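Local coordinates for CRP-like protein Clp (Xanthomonas campestris pv. campestris, PDB 3IWZ), which acts as a homodimeric global transcriptional regulator of virulence genes and probably loses its DNA-binding ability when it binds cyclic di-GMP, at residues 73-79 / 192-198. Sequence-based numbering, arbitrary orientation.
Sequences RELVLGY and ELARLVG
Val76 N donates a 2.8 Å hydrogen bond to Arg195 O, joining an edge strand to the last turn of a helix. Leu75 CA lies 3.3 Å from the same oxygen in a CA-H...O contact. Packing is tight here. Val76 CG1 rests 3.6 Å from Leu196 CD2, the two side chains running side by side. Val76 CG2 lies against the Glu192 carboxylate oxygens, the side chains crossing at about a right angle. Leu75 has CG anti to its backbone N (chi1 -179°), which brings CD1 down onto Gly198 CA at 3.7 Å. Phe157 of the second subunit also packs on Leu75. The strand, 74-80, is outermost in its sheet of the cyclic nucleotide-binding domain; helix 190-197 is the first helix of the predicted helix-turn-helix. The contact thus docks the DNA-binding domain on the effector domain. The axes of strand 74-79 and helix 192-197 lie at 74° to each other. Toward the partly exposed flank the contact turns polar. Arg195 NH2 forms a 3.2 Å salt bridge with Glu74 OE1, which lies 28° out of the guanidinium plane. Arg103 takes OE2 of Glu74. Arg195 NE also salt-bridges Glu192 OE2 through a bent, weak hydrogen bond. At the far end Tyr79 OH donates to Glu192 OE1 at 2.7 Å, with the acceptor in the ring plane at its edge. Arg105 makes a cation-pi contact with this tyrosine.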
ATOM      1  N   ARG D  73       3.201  15.676 -10.903  1.00 56.45           N
ATOM      2  CA  ARG D  73       4.129  14.587 -11.113  1.00 52.24           C
ATOM      3  C   ARG D  73       3.330  13.297 -10.934  1.00 49.45           C
ATOM      4  O   ARG D  73       2.329  13.277 -10.214  1.00 48.33           O
ATOM      5  CB  ARG D  73       5.262  14.657 -10.077  1.00 54.23           C
ATOM      6  CG  ARG D  73       6.059  15.974 -10.054  1.00 56.36           C
ATOM      7  CD  ARG D  73       6.990  16.110 -11.253  1.00 58.00           C
ATOM      8  NE  ARG D  73       7.989  15.043 -11.303  1.00 59.21           N
ATOM      9  CZ  ARG D  73       8.987  14.900 -10.436  1.00 59.40           C
ATOM     10  NH1 ARG D  73       9.137  15.761  -9.435  1.00 60.91           N
ATOM     11  NH2 ARG D  73       9.835  13.887 -10.566  1.00 58.71           N
ATOM     12  N   GLU D  74       3.765  12.226 -11.585  1.00 44.72           N
ATOM     13  CA  GLU D  74       3.071  10.956 -11.466  1.00 42.63           C
ATOM     14  C   GLU D  74       3.994   9.835 -11.003  1.00 39.36           C
ATOM     15  O   GLU D  74       5.179   9.807 -11.323  1.00 38.21           O
ATOM     16  CB  GLU D  74       2.447  10.549 -12.807  1.00 45.99           C
ATOM     17  CG  GLU D  74       1.479  11.559 -13.411  1.00 45.99           C
ATOM     18  CD  GLU D  74       0.751  10.997 -14.615  1.00 47.02           C
ATOM     19  OE1 GLU D  74       1.420  10.530 -15.560  1.00 47.98           O
ATOM     20  OE2 GLU D  74      -0.497  11.020 -14.617  1.00 49.19           O
ATOM     21  N   LEU D  75       3.425   8.907 -10.246  1.00 36.44           N
ATOM     22  CA  LEU D  75       4.158   7.753  -9.756  1.00 33.85           C
ATOM     23  C   LEU D  75       3.298   6.512 -10.008  1.00 32.92           C
ATOM     24  O   LEU D  75       2.229   6.339  -9.406  1.00 32.01           O
ATOM     25  CB  LEU D  75       4.458   7.892  -8.255  1.00 32.34           C
ATOM     26  CG  LEU D  75       5.254   6.770  -7.572  1.00 32.85           C
ATOM     27  CD1 LEU D  75       6.683   6.735  -8.114  1.00 32.21           C
ATOM     28  CD2 LEU D  75       5.272   7.005  -6.054  1.00 30.94           C
ATOM     29  N   VAL D  76       3.755   5.668 -10.928  1.00 30.70           N
ATOM     30  CA  VAL D  76       3.060   4.432 -11.234  1.00 29.27           C
ATOM     31  C   VAL D  76       3.206   3.541 -10.002  1.00 28.65           C
ATOM     32  O   VAL D  76       4.318   3.332  -9.505  1.00 29.87           O
ATOM     33  CB  VAL D  76       3.694   3.734 -12.467  1.00 27.49           C
ATOM     34  CG1 VAL D  76       3.136   2.326 -12.637  1.00 26.35           C
ATOM     35  CG2 VAL D  76       3.428   4.559 -13.712  1.00 26.39           C
ATOM     36  N   LEU D  77       2.089   3.035  -9.493  1.00 28.60           N
ATOM     37  CA  LEU D  77       2.147   2.177  -8.316  1.00 32.25           C
ATOM     38  C   LEU D  77       2.084   0.723  -8.737  1.00 33.60           C
ATOM     39  O   LEU D  77       2.349  -0.171  -7.934  1.00 36.46           O
ATOM     40  CB  LEU D  77       0.991   2.470  -7.360  1.00 29.82           C
ATOM     41  CG  LEU D  77       0.753   3.932  -7.001  1.00 31.92           C
ATOM     42  CD1 LEU D  77      -0.314   4.003  -5.932  1.00 35.27           C
ATOM     43  CD2 LEU D  77       2.023   4.567  -6.507  1.00 32.14           C
ATOM     44  N   GLY D  78       1.722   0.490  -9.993  1.00 31.37           N
ATOM     45  CA  GLY D  78       1.643  -0.873 -10.486  1.00 32.79           C
ATOM     46  C   GLY D  78       0.832  -1.093 -11.754  1.00 33.38           C
ATOM     47  O   GLY D  78       0.043  -0.241 -12.174  1.00 32.80           O
ATOM     48  N   TYR D  79       1.050  -2.248 -12.371  1.00 32.22           N
ATOM     49  CA  TYR D  79       0.335  -2.633 -13.577  1.00 34.04           C
ATOM     50  C   TYR D  79      -0.532  -3.800 -13.165  1.00 34.74           C
ATOM     51  O   TYR D  79      -0.186  -4.541 -12.244  1.00 35.76           O
ATOM     52  CB  TYR D  79       1.298  -3.083 -14.680  1.00 35.42           C
ATOM     53  CG  TYR D  79       2.292  -2.028 -15.105  1.00 36.70           C
ATOM     54  CD1 TYR D  79       1.912  -0.692 -15.238  1.00 35.81           C
ATOM     55  CD2 TYR D  79       3.607  -2.375 -15.425  1.00 37.73           C
ATOM     56  CE1 TYR D  79       2.813   0.272 -15.682  1.00 35.39           C
ATOM     57  CE2 TYR D  79       4.516  -1.417 -15.875  1.00 37.81           C
ATOM     58  CZ  TYR D  79       4.111  -0.099 -16.001  1.00 36.14           C
ATOM     59  OH  TYR D  79       5.005   0.837 -16.456  1.00 36.41           O
ATOM     60  N   GLU D 192       7.532   6.748 -18.882  1.00 55.94           N
ATOM     61  CA  GLU D 192       7.075   5.707 -17.960  1.00 54.35           C
ATOM     62  C   GLU D 192       8.150   5.285 -16.969  1.00 53.26           C
ATOM     63  O   GLU D 192       7.852   4.984 -15.814  1.00 52.58           O
ATOM     64  CB  GLU D 192       6.583   4.477 -18.729  1.00 55.60           C
ATOM     65  CG  GLU D 192       5.079   4.467 -18.982  1.00 56.83           C
ATOM     66  CD  GLU D 192       4.268   4.412 -17.693  1.00 56.06           C
ATOM     67  OE1 GLU D 192       4.341   3.385 -16.984  1.00 54.03           O
ATOM     68  OE2 GLU D 192       3.558   5.395 -17.390  1.00 56.30           O
ATOM     69  N   LEU D 193       9.399   5.255 -17.420  1.00 51.68           N
ATOM     70  CA  LEU D 193      10.494   4.872 -16.541  1.00 50.16           C
ATOM     71  C   LEU D 193      10.557   5.863 -15.388  1.00 49.05           C
ATOM     72  O   LEU D 193      10.628   5.475 -14.216  1.00 48.45           O
ATOM     73  CB  LEU D 193      11.820   4.895 -17.296  1.00 50.80           C
ATOM     74  CG  LEU D 193      12.932   4.119 -16.594  1.00 51.11           C
ATOM     75  CD1 LEU D 193      12.518   2.660 -16.490  1.00 51.03           C
ATOM     76  CD2 LEU D 193      14.232   4.249 -17.369  1.00 51.87           C
ATOM     77  N   ALA D 194      10.517   7.144 -15.734  1.00 46.95           N
ATOM     78  CA  ALA D 194      10.561   8.206 -14.741  1.00 47.37           C
ATOM     79  C   ALA D 194       9.339   8.155 -13.813  1.00 47.26           C
ATOM     80  O   ALA D 194       9.418   8.539 -12.649  1.00 49.16           O
ATOM     81  CB  ALA D 194      10.643   9.545 -15.431  1.00 45.64           C
ATOM     82  N   ARG D 195       8.211   7.687 -14.333  1.00 46.45           N
ATOM     83  CA  ARG D 195       6.996   7.578 -13.534  1.00 45.65           C
ATOM     84  C   ARG D 195       7.069   6.346 -12.635  1.00 43.78           C
ATOM     85  O   ARG D 195       6.412   6.276 -11.597  1.00 42.87           O
ATOM     86  CB  ARG D 195       5.763   7.486 -14.441  1.00 45.28           C
ATOM     87  CG  ARG D 195       5.308   8.816 -14.995  1.00 46.99           C
ATOM     88  CD  ARG D 195       3.969   8.703 -15.714  1.00 48.18           C
ATOM     89  NE  ARG D 195       4.093   8.002 -16.984  1.00 49.97           N
ATOM     90  CZ  ARG D 195       3.665   8.482 -18.146  1.00 50.92           C
ATOM     91  NH1 ARG D 195       3.823   7.773 -19.258  1.00 51.55           N
ATOM     92  NH2 ARG D 195       3.078   9.673 -18.197  1.00 50.81           N
ATOM     93  N   LEU D 196       7.878   5.378 -13.043  1.00 42.69           N
ATOM     94  CA  LEU D 196       8.036   4.154 -12.274  1.00 42.14           C
ATOM     95  C   LEU D 196       8.922   4.336 -11.058  1.00 40.93           C
ATOM     96  O   LEU D 196       8.575   3.889  -9.962  1.00 41.70           O
ATOM     97  CB  LEU D 196       8.605   3.039 -13.155  1.00 43.32           C
ATOM     98  CG  LEU D 196       7.603   2.357 -14.085  1.00 43.52           C
ATOM     99  CD1 LEU D 196       8.330   1.484 -15.086  1.00 44.36           C
ATOM    100  CD2 LEU D 196       6.637   1.535 -13.259  1.00 44.45           C
ATOM    101  N   VAL D 197      10.060   4.995 -11.243  1.00 37.99           N
ATOM    102  CA  VAL D 197      10.999   5.195 -10.137  1.00 35.85           C
ATOM    103  C   VAL D 197      10.807   6.502  -9.392  1.00 35.58           C
ATOM    104  O   VAL D 197      11.483   6.751  -8.403  1.00 35.01           O
ATOM    105  CB  VAL D 197      12.469   5.137 -10.622  1.00 35.06           C
ATOM    106  CG1 VAL D 197      12.733   3.817 -11.316  1.00 33.90           C
ATOM    107  CG2 VAL D 197      12.763   6.303 -11.549  1.00 32.74           C
ATOM    108  N   GLY D 198       9.900   7.337  -9.881  1.00 37.42           N
ATOM    109  CA  GLY D 198       9.637   8.606  -9.240  1.00 40.75           C
ATOM    110  C   GLY D 198      10.734   9.629  -9.461  1.00 46.11           C
ATOM    111  O   GLY D 198      11.291  10.160  -8.495  1.00 46.40           O
TER